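Tail spike protein gp49 (Pseudomonas phage LKA1, PDB 4RU4) forms the phage tailspike and probably acts as a lyase that cleaves the O-specific polysaccharide of Pseudomonas during virus entry. Local coordinates at residues B[489-501]-B[533-545]. Residues are numbered along the deposited sequence; the frame is centred on the assembly and turned at random. Where two conformers were deposited one is given.
Sequences LAGLPSGITLASA and PVTFRYIYPKAPT
Arg537 reaches over the type II turn of Pro493 to Ile496 with its side chain extended. CG sets off anti to the backbone N (chi1 -176°), and this carries the guanidinium past Ser494 to Leu492. Arg537 NH2 donates to Leu492 O at 2.9 Å; the nitrogen lies in the carbonyl plane and the oxygen near the guanidinium plane. NE donates to Tyr538 OH, again near the guanidinium plane, so two bonds fix the rotation of the group. Ser494 N lies over one of its faces. The backbone of Arg537 grips the turn too: Arg537 O accepts from Gly495 N at 2.7 Å.

Leu492 CD1 lies over one face of the Tyr538 ring, toward its rim, and Arg537 CB over the other, also toward the rim. The first is a CH-pi contact, with Leu492 CD1 4.3 Å from the centroid of the Tyr538 ring. Ile496 runs alongside, with Ile496 CG1 3.7 Å from Tyr538 CD1. Pro493 O meets the ring edge and is buried without a hydrogen-bond partner. Tyr538 OH also hydrogen-bonds the C-terminal Val602 OXT of the second subunit.

Ile539 forms a single beta bridge with Thr497. Ile539 N donates to Ile496 O at 2.9 Å, and Ile539 O accepts from Leu498 N at 3.0 Å.

Tyr540 turns its CB away, yet its ring lies beside Leu498, with Tyr540 CD1 3.6 Å from Leu498 CD1. Pro541 sets CB 3.6 Å from Ala499 O, and a water on Pro541 O binds Ala501 O weakly.

The contact joins the end of the pectin lyase-like beta-helix to the C-terminal Ig-like domain. Strand 497-501 is an edge strand, within this chain, of a parallel sheet, beside strand 468-474, while Tyr538 and Tyr540 pack on Leu515 of strand 510-522 and Pro541 touches Ile599 of strand 590-600.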
loop_
_atom_site.group_PDB
_atom_site.type_symbol
_atom_site.label_atom_id
_atom_site.label_comp_id
_atom_site.label_asym_id
_atom_site.label_seq_id
_atom_site.Cartn_x
_atom_site.Cartn_y
_atom_site.Cartn_z
ATOM N N LEU B 489 2.285 -21.383 -5.054
ATOM C CA LEU B 489 2.534 -21.349 -3.605
ATOM C C LEU B 489 3.951 -21.799 -3.320
ATOM O O LEU B 489 4.456 -22.725 -3.961
ATOM C CB LEU B 489 1.553 -22.247 -2.866
ATOM C CG LEU B 489 0.088 -21.895 -3.075
ATOM C CD1 LEU B 489 -0.812 -22.847 -2.248
ATOM C CD2 LEU B 489 -0.148 -20.418 -2.737
ATOM N N ALA B 490 4.606 -21.129 -2.377
ATOM C CA ALA B 490 5.956 -21.509 -1.981
ATOM C C ALA B 490 5.912 -22.074 -0.556
ATOM O O ALA B 490 5.132 -21.599 0.269
ATOM C CB ALA B 490 6.902 -20.286 -2.062
ATOM N N GLY B 491 6.701 -23.116 -0.285
ATOM C CA GLY B 491 6.853 -23.631 1.055
ATOM C C GLY B 491 5.942 -24.772 1.498
ATOM O O GLY B 491 5.888 -25.074 2.683
ATOM N N LEU B 492 5.210 -25.386 0.566
ATOM C CA LEU B 492 4.347 -26.503 0.915
ATOM C C LEU B 492 5.219 -27.713 1.167
ATOM O O LEU B 492 6.115 -28.028 0.353
ATOM C CB LEU B 492 3.385 -26.831 -0.232
ATOM C CG LEU B 492 2.324 -25.782 -0.550
ATOM C CD1 LEU B 492 1.526 -26.196 -1.800
ATOM C CD2 LEU B 492 1.415 -25.566 0.676
ATOM N N PRO B 493 4.982 -28.404 2.287
ATOM C CA PRO B 493 5.776 -29.604 2.525
ATOM C C PRO B 493 5.177 -30.818 1.805
ATOM O O PRO B 493 4.008 -30.804 1.392
ATOM C CB PRO B 493 5.699 -29.772 4.044
ATOM C CG PRO B 493 4.386 -29.232 4.406
ATOM C CD PRO B 493 4.092 -28.094 3.419
ATOM N N SER B 494 5.979 -31.864 1.637
ATOM C CA SER B 494 5.487 -33.053 0.948
ATOM C C SER B 494 4.387 -33.758 1.757
ATOM O O SER B 494 4.367 -33.721 2.994
ATOM C CB SER B 494 6.639 -34.018 0.619
ATOM O OG SER B 494 7.194 -34.574 1.797
ATOM N N GLY B 495 3.452 -34.373 1.049
ATOM C CA GLY B 495 2.402 -35.145 1.699
ATOM C C GLY B 495 1.090 -34.414 1.902
ATOM O O GLY B 495 0.082 -35.047 2.232
ATOM N N ILE B 496 1.072 -33.099 1.697
ATOM C CA ILE B 496 -0.188 -32.352 1.888
ATOM C C ILE B 496 -1.254 -32.673 0.824
ATOM O O ILE B 496 -0.956 -33.226 -0.229
ATOM C CB ILE B 496 0.053 -30.806 2.068
ATOM C CG1 ILE B 496 0.545 -30.097 0.789
ATOM C CG2 ILE B 496 1.060 -30.575 3.223
ATOM C CD1 ILE B 496 -0.510 -29.784 -0.318
ATOM N N THR B 497 -2.497 -32.345 1.134
ATOM C CA THR B 497 -3.603 -32.457 0.192
ATOM C C THR B 497 -3.917 -31.052 -0.326
ATOM O O THR B 497 -4.112 -30.134 0.456
ATOM C CB THR B 497 -4.834 -33.032 0.903
ATOM O OG1 THR B 497 -4.533 -34.379 1.330
ATOM C CG2 THR B 497 -6.058 -33.018 -0.019
ATOM N N LEU B 498 -3.987 -30.880 -1.635
ATOM C CA LEU B 498 -4.223 -29.548 -2.181
ATOM C C LEU B 498 -5.620 -29.039 -1.857
ATOM O O LEU B 498 -5.798 -27.891 -1.443
ATOM C CB LEU B 498 -4.006 -29.551 -3.708
ATOM C CG LEU B 498 -2.561 -29.745 -4.131
ATOM C CD1 LEU B 498 -2.505 -30.209 -5.569
ATOM C CD2 LEU B 498 -1.822 -28.419 -3.929
ATOM N N ALA B 499 -6.625 -29.871 -2.072
ATOM C CA ALA B 499 -7.972 -29.431 -1.809
ATOM C C ALA B 499 -8.902 -30.597 -1.536
ATOM O O ALA B 499 -9.135 -31.429 -2.404
ATOM C CB ALA B 499 -8.489 -28.594 -2.999
ATOM N N SER B 500 -9.397 -30.687 -0.309
ATOM C CA SER B 500 -10.525 -31.557 -0.048
ATOM C C SER B 500 -11.738 -30.792 -0.531
ATOM O O SER B 500 -11.955 -29.647 -0.138
ATOM C CB SER B 500 -10.641 -31.880 1.445
ATOM O OG SER B 500 -9.611 -32.769 1.820
ATOM N N ALA B 501 -12.512 -31.409 -1.414
ATOM C CA ALA B 501 -13.649 -30.713 -2.016
ATOM C C ALA B 501 -14.868 -31.614 -2.070
ATOM O O ALA B 501 -14.808 -32.696 -2.672
ATOM C CB ALA B 501 -13.309 -30.236 -3.424
ATOM N N PRO B 533 6.851 -46.779 -9.975
ATOM C CA PRO B 533 5.774 -46.031 -9.335
ATOM C C PRO B 533 6.228 -44.635 -8.941
ATOM O O PRO B 533 7.411 -44.403 -8.669
ATOM C CB PRO B 533 5.442 -46.887 -8.106
ATOM C CG PRO B 533 6.749 -47.514 -7.738
ATOM C CD PRO B 533 7.499 -47.734 -9.056
ATOM N N VAL B 534 5.276 -43.707 -8.945
ATOM C CA VAL B 534 5.488 -42.339 -8.497
ATOM C C VAL B 534 4.400 -42.031 -7.473
ATOM O O VAL B 534 3.252 -42.393 -7.680
ATOM C CB VAL B 534 5.370 -41.383 -9.707
ATOM C CG1 VAL B 534 5.051 -39.981 -9.281
ATOM C CG2 VAL B 534 6.668 -41.435 -10.537
ATOM N N THR B 535 4.762 -41.408 -6.352
ATOM C CA THR B 535 3.767 -40.885 -5.423
ATOM C C THR B 535 3.917 -39.367 -5.461
ATOM O O THR B 535 4.996 -38.862 -5.198
ATOM C CB THR B 535 4.027 -41.384 -3.979
ATOM O OG1 THR B 535 3.981 -42.811 -3.937
ATOM C CG2 THR B 535 2.998 -40.815 -3.005
ATOM N N PHE B 536 2.847 -38.645 -5.787
ATOM C CA PHE B 536 2.937 -37.194 -5.942
ATOM C C PHE B 536 3.268 -36.513 -4.612
ATOM O O PHE B 536 2.770 -36.921 -3.545
ATOM C CB PHE B 536 1.617 -36.616 -6.447
ATOM C CG PHE B 536 1.113 -37.230 -7.740
ATOM C CD1 PHE B 536 1.989 -37.595 -8.760
ATOM C CD2 PHE B 536 -0.252 -37.446 -7.923
ATOM C CE1 PHE B 536 1.501 -38.147 -9.955
ATOM C CE2 PHE B 536 -0.735 -38.001 -9.096
ATOM C CZ PHE B 536 0.140 -38.357 -10.115
ATOM N N ARG B 537 4.066 -35.448 -4.693
ATOM C CA ARG B 537 4.398 -34.653 -3.522
ATOM C C ARG B 537 3.136 -34.118 -2.853
ATOM O O ARG B 537 3.084 -34.026 -1.633
ATOM C CB ARG B 537 5.293 -33.489 -3.911
ATOM C CG ARG B 537 5.780 -32.632 -2.718
ATOM C CD ARG B 537 6.561 -31.381 -3.237
ATOM N NE ARG B 537 6.920 -30.490 -2.126
ATOM C CZ ARG B 537 8.000 -30.662 -1.373
ATOM N NH1 ARG B 537 8.836 -31.670 -1.627
ATOM N NH2 ARG B 537 8.249 -29.830 -0.377
ATOM N N TYR B 538 2.143 -33.729 -3.666
ATOM C CA TYR B 538 0.842 -33.286 -3.166
ATOM C C TYR B 538 -0.264 -34.213 -3.677
ATOM O O TYR B 538 -0.199 -34.715 -4.792
ATOM C CB TYR B 538 0.530 -31.847 -3.631
ATOM C CG TYR B 538 1.695 -30.899 -3.426
ATOM C CD1 TYR B 538 2.440 -30.935 -2.247
ATOM C CD2 TYR B 538 2.070 -29.998 -4.408
ATOM C CE1 TYR B 538 3.534 -30.090 -2.060
ATOM C CE2 TYR B 538 3.172 -29.132 -4.229
ATOM C CZ TYR B 538 3.890 -29.198 -3.056
ATOM O OH TYR B 538 4.968 -28.371 -2.862
ATOM N N ILE B 539 -1.304 -34.397 -2.872
ATOM C CA ILE B 539 -2.456 -35.159 -3.309
ATOM C C ILE B 539 -3.471 -34.231 -4.000
ATOM O O ILE B 539 -3.892 -33.223 -3.430
ATOM C CB ILE B 539 -3.121 -35.862 -2.106
ATOM C CG1 ILE B 539 -2.128 -36.826 -1.445
ATOM C CG2 ILE B 539 -4.396 -36.583 -2.550
ATOM C CD1 ILE B 539 -2.471 -37.164 -0.024
ATOM N N TYR B 540 -3.865 -34.583 -5.223
ATOM C CA TYR B 540 -4.828 -33.803 -6.004
ATOM C C TYR B 540 -6.281 -34.122 -5.605
ATOM O O TYR B 540 -6.544 -35.163 -5.001
ATOM C CB TYR B 540 -4.622 -34.063 -7.512
ATOM C CG TYR B 540 -3.321 -33.514 -8.051
ATOM C CD1 TYR B 540 -3.230 -32.183 -8.475
ATOM C CD2 TYR B 540 -2.175 -34.325 -8.132
ATOM C CE1 TYR B 540 -2.041 -31.663 -8.958
ATOM C CE2 TYR B 540 -0.960 -33.817 -8.607
ATOM C CZ TYR B 540 -0.908 -32.478 -9.043
ATOM O OH TYR B 540 0.278 -31.958 -9.526
ATOM N N PRO B 541 -7.233 -33.217 -5.927
ATOM C CA PRO B 541 -8.639 -33.516 -5.607
ATOM C C PRO B 541 -9.213 -34.663 -6.424
ATOM O O PRO B 541 -10.196 -35.259 -6.002
ATOM C CB PRO B 541 -9.389 -32.212 -5.943
ATOM C CG PRO B 541 -8.325 -31.151 -6.115
ATOM C CD PRO B 541 -7.052 -31.873 -6.501
ATOM N N LYS B 542 -8.615 -34.967 -7.574
ATOM C CA LYS B 542 -9.052 -36.079 -8.424
ATOM C C LYS B 542 -7.847 -36.440 -9.290
ATOM O O LYS B 542 -6.835 -35.756 -9.213
ATOM C CB LYS B 542 -10.232 -35.649 -9.308
ATOM C CG LYS B 542 -9.929 -34.422 -10.191
ATOM C CD LYS B 542 -11.225 -33.868 -10.803
ATOM C CE LYS B 542 -10.927 -32.808 -11.843
ATOM N NZ LYS B 542 -12.187 -32.381 -12.544
ATOM N N ALA B 543 -7.935 -37.501 -10.093
ATOM C CA ALA B 543 -6.799 -37.881 -10.945
ATOM C C ALA B 543 -6.394 -36.702 -11.817
ATOM O O ALA B 543 -7.219 -36.082 -12.474
ATOM C CB ALA B 543 -7.132 -39.061 -11.799
ATOM N N PRO B 544 -5.117 -36.342 -11.764
ATOM C CA PRO B 544 -4.680 -35.186 -12.536
ATOM C C PRO B 544 -4.437 -35.546 -14.004
ATOM O O PRO B 544 -4.453 -36.733 -14.380
ATOM C CB PRO B 544 -3.363 -34.815 -11.856
ATOM C CG PRO B 544 -2.834 -36.165 -11.333
ATOM C CD PRO B 544 -4.076 -36.849 -10.848
ATOM N N THR B 545 -4.264 -34.518 -14.826
ATOM C CA THR B 545 -3.870 -34.695 -16.218
ATOM C C THR B 545 -2.382 -34.972 -16.252
ATOM O O THR B 545 -1.597 -34.154 -15.807
ATOM C CB THR B 545 -4.221 -33.426 -17.012
ATOM O OG1 THR B 545 -5.630 -33.174 -16.848
ATOM C CG2 THR B 545 -3.925 -33.567 -18.515
HETATM O O HOH W 1 -12.511 -34.009 -4.942
#